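Local coordinates for protein design 2L4HC2_11 (PDB 5J2L), which is a de novo designed helical-hairpin protein that pairs with a second copy of itself, its specificity intended to come from modular hydrogen-bond networks, at residues Arg68-Ile71 with Glu72-Lys76. Sequence-based numbering, arbitrary orientation.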
loop_
_atom_site.group_PDB
_atom_site.type_symbol
_atom_site.label_atom_id
_atom_site.label_comp_id
_atom_site.label_asym_id
_atom_site.label_seq_id
_atom_site.Cartn_x
_atom_site.Cartn_y
_atom_site.Cartn_z
ATOM N N ARG A 68 -2.953 -10.056 -4.039
ATOM C CA ARG A 68 -3.614 -11.234 -3.504
ATOM C C ARG A 68 -4.007 -12.161 -4.651
ATOM O O ARG A 68 -3.809 -13.375 -4.571
ATOM C CB ARG A 68 -4.806 -10.830 -2.647
ATOM C CG ARG A 68 -5.545 -11.951 -1.933
ATOM C CD ARG A 68 -6.600 -11.405 -1.020
ATOM N NE ARG A 68 -5.997 -10.568 0.024
ATOM C CZ ARG A 68 -5.408 -11.029 1.158
ATOM N NH1 ARG A 68 -5.382 -12.311 1.433
ATOM N NH2 ARG A 68 -4.829 -10.208 2.020
ATOM N N GLU A 69 -4.531 -11.562 -5.727
ATOM C CA GLU A 69 -4.934 -12.293 -6.928
ATOM C C GLU A 69 -3.751 -13.003 -7.587
ATOM O O GLU A 69 -3.854 -14.178 -7.951
ATOM C CB GLU A 69 -5.613 -11.344 -7.932
ATOM C CG GLU A 69 -6.991 -10.861 -7.493
ATOM C CD GLU A 69 -7.639 -9.846 -8.422
ATOM O OE1 GLU A 69 -7.089 -9.541 -9.457
ATOM O OE2 GLU A 69 -8.698 -9.369 -8.078
ATOM N N ILE A 70 -2.631 -12.287 -7.708
ATOM C CA ILE A 70 -1.425 -12.836 -8.292
ATOM C C ILE A 70 -0.967 -14.014 -7.477
ATOM O O ILE A 70 -0.653 -15.064 -8.029
ATOM C CB ILE A 70 -0.309 -11.767 -8.395
ATOM C CG1 ILE A 70 -0.697 -10.712 -9.431
ATOM C CG2 ILE A 70 1.029 -12.420 -8.736
ATOM C CD1 ILE A 70 0.176 -9.481 -9.402
ATOM N N ILE A 71 -0.948 -13.848 -6.163
ATOM C CA ILE A 71 -0.527 -14.927 -5.293
ATOM C C ILE A 71 -1.393 -16.162 -5.482
ATOM O O ILE A 71 -0.862 -17.267 -5.575
ATOM C CB ILE A 71 -0.502 -14.479 -3.828
ATOM C CG1 ILE A 71 0.646 -13.466 -3.641
ATOM C CG2 ILE A 71 -0.357 -15.687 -2.916
ATOM C CD1 ILE A 71 0.610 -12.736 -2.322
ATOM N N GLU A 72 -2.704 -15.978 -5.563
ATOM C CA GLU A 72 -3.606 -17.111 -5.739
ATOM C C GLU A 72 -3.311 -17.858 -7.035
ATOM O O GLU A 72 -3.298 -19.092 -7.053
ATOM C CB GLU A 72 -5.060 -16.660 -5.693
ATOM C CG GLU A 72 -5.502 -16.186 -4.314
ATOM C CD GLU A 72 -6.938 -15.739 -4.262
ATOM O OE1 GLU A 72 -7.646 -15.951 -5.219
ATOM O OE2 GLU A 72 -7.328 -15.186 -3.259
ATOM N N GLU A 73 -3.045 -17.121 -8.108
ATOM C CA GLU A 73 -2.738 -17.767 -9.369
ATOM C C GLU A 73 -1.363 -18.452 -9.319
ATOM O O GLU A 73 -1.205 -19.556 -9.851
ATOM C CB GLU A 73 -2.867 -16.762 -10.516
ATOM C CG GLU A 73 -4.311 -16.327 -10.819
ATOM C CD GLU A 73 -5.212 -17.459 -11.322
ATOM O OE1 GLU A 73 -4.717 -18.282 -12.054
ATOM O OE2 GLU A 73 -6.394 -17.487 -11.009
ATOM N N LEU A 74 -0.386 -17.846 -8.639
ATOM C CA LEU A 74 0.903 -18.507 -8.479
ATOM C C LEU A 74 0.739 -19.754 -7.619
ATOM O O LEU A 74 1.447 -20.738 -7.815
ATOM C CB LEU A 74 1.972 -17.582 -7.881
ATOM C CG LEU A 74 2.478 -16.449 -8.782
ATOM C CD1 LEU A 74 3.431 -15.557 -7.986
ATOM C CD2 LEU A 74 3.189 -17.050 -9.980
ATOM N N GLU A 75 -0.207 -19.713 -6.677
ATOM C CA GLU A 75 -0.513 -20.874 -5.844
ATOM C C GLU A 75 -0.881 -22.046 -6.718
ATOM O O GLU A 75 -0.381 -23.153 -6.534
ATOM C CB GLU A 75 -1.667 -20.601 -4.873
ATOM C CG GLU A 75 -2.080 -21.832 -4.066
ATOM C CD GLU A 75 -3.291 -21.618 -3.171
ATOM O OE1 GLU A 75 -3.633 -20.483 -2.899
ATOM O OE2 GLU A 75 -3.896 -22.605 -2.791
ATOM N N LYS A 76 -1.777 -21.797 -7.661
ATOM C CA LYS A 76 -2.273 -22.828 -8.552
ATOM C C LYS A 76 -1.124 -23.431 -9.364
ATOM O O LYS A 76 -1.039 -24.648 -9.532
ATOM C CB LYS A 76 -3.344 -22.230 -9.448
ATOM C CG LYS A 76 -4.599 -21.834 -8.695
ATOM C CD LYS A 76 -5.600 -21.146 -9.603
ATOM C CE LYS A 76 -6.741 -20.549 -8.792
ATOM N NZ LYS A 76 -7.680 -19.761 -9.635
HETATM O O HOH W 1 -6.518 -14.969 -8.659
#
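Glu73 is tied to Glu69 by backbone and by water: its N donates to Glu69 O at 3.1 Å, and a water that donates to the same Glu69 O at 2.9 Å reaches back weakly to Glu73 OE2. Lys76 NZ also donates to that carboxylate oxygen, at 3.0 Å, in a salt bridge, the ammonium coming from above the carboxylate plane, 45° out of it. A bend at chi2 (-65°) swings the Glu73 carboxylate toward both partners, while Lys76 stretches out fully to meet it. With an alanine in place of Glu73, the Lys76 ammonium would probably lose its acidic mate and the water its second anchor. On the same helix, 46-80, Leu74 N bonds Ile70 O at 2.9 Å and Glu75 N bonds Ile71 O at 2.8 Å, while Glu72 N is hydrogen-bonded to Arg68 O. Arg68 and Glu72 do not form an ion pair: NE and OE2 stand 5.8 Å apart, the planes 70° askew, and it is the aliphatic Arg68 CG that meets Glu72 OE2, at 3.9 Å. Arg68 instead bends at chi3, and its NH2 makes a salt bridge with Asp19 of the second subunit. On the buried side, Ile70 and Leu74, one turn apart, run alongside each other in the same direction, Ile70 CG2 4.0 Å from Leu74 CD1. Ile70 packs on Leu18 and Leu74 on Leu11 of helix 7-41, and Leu74 also meets Ile78 of the second subunit. The turns are thus amphipathic, as expected of a helical bundle: aliphatic side chains join hairpin and dimer, while acidic and basic ones three or four residues apart pair on the more exposed side, Glu69 with Lys66 and Glu75 with Arg79 among them.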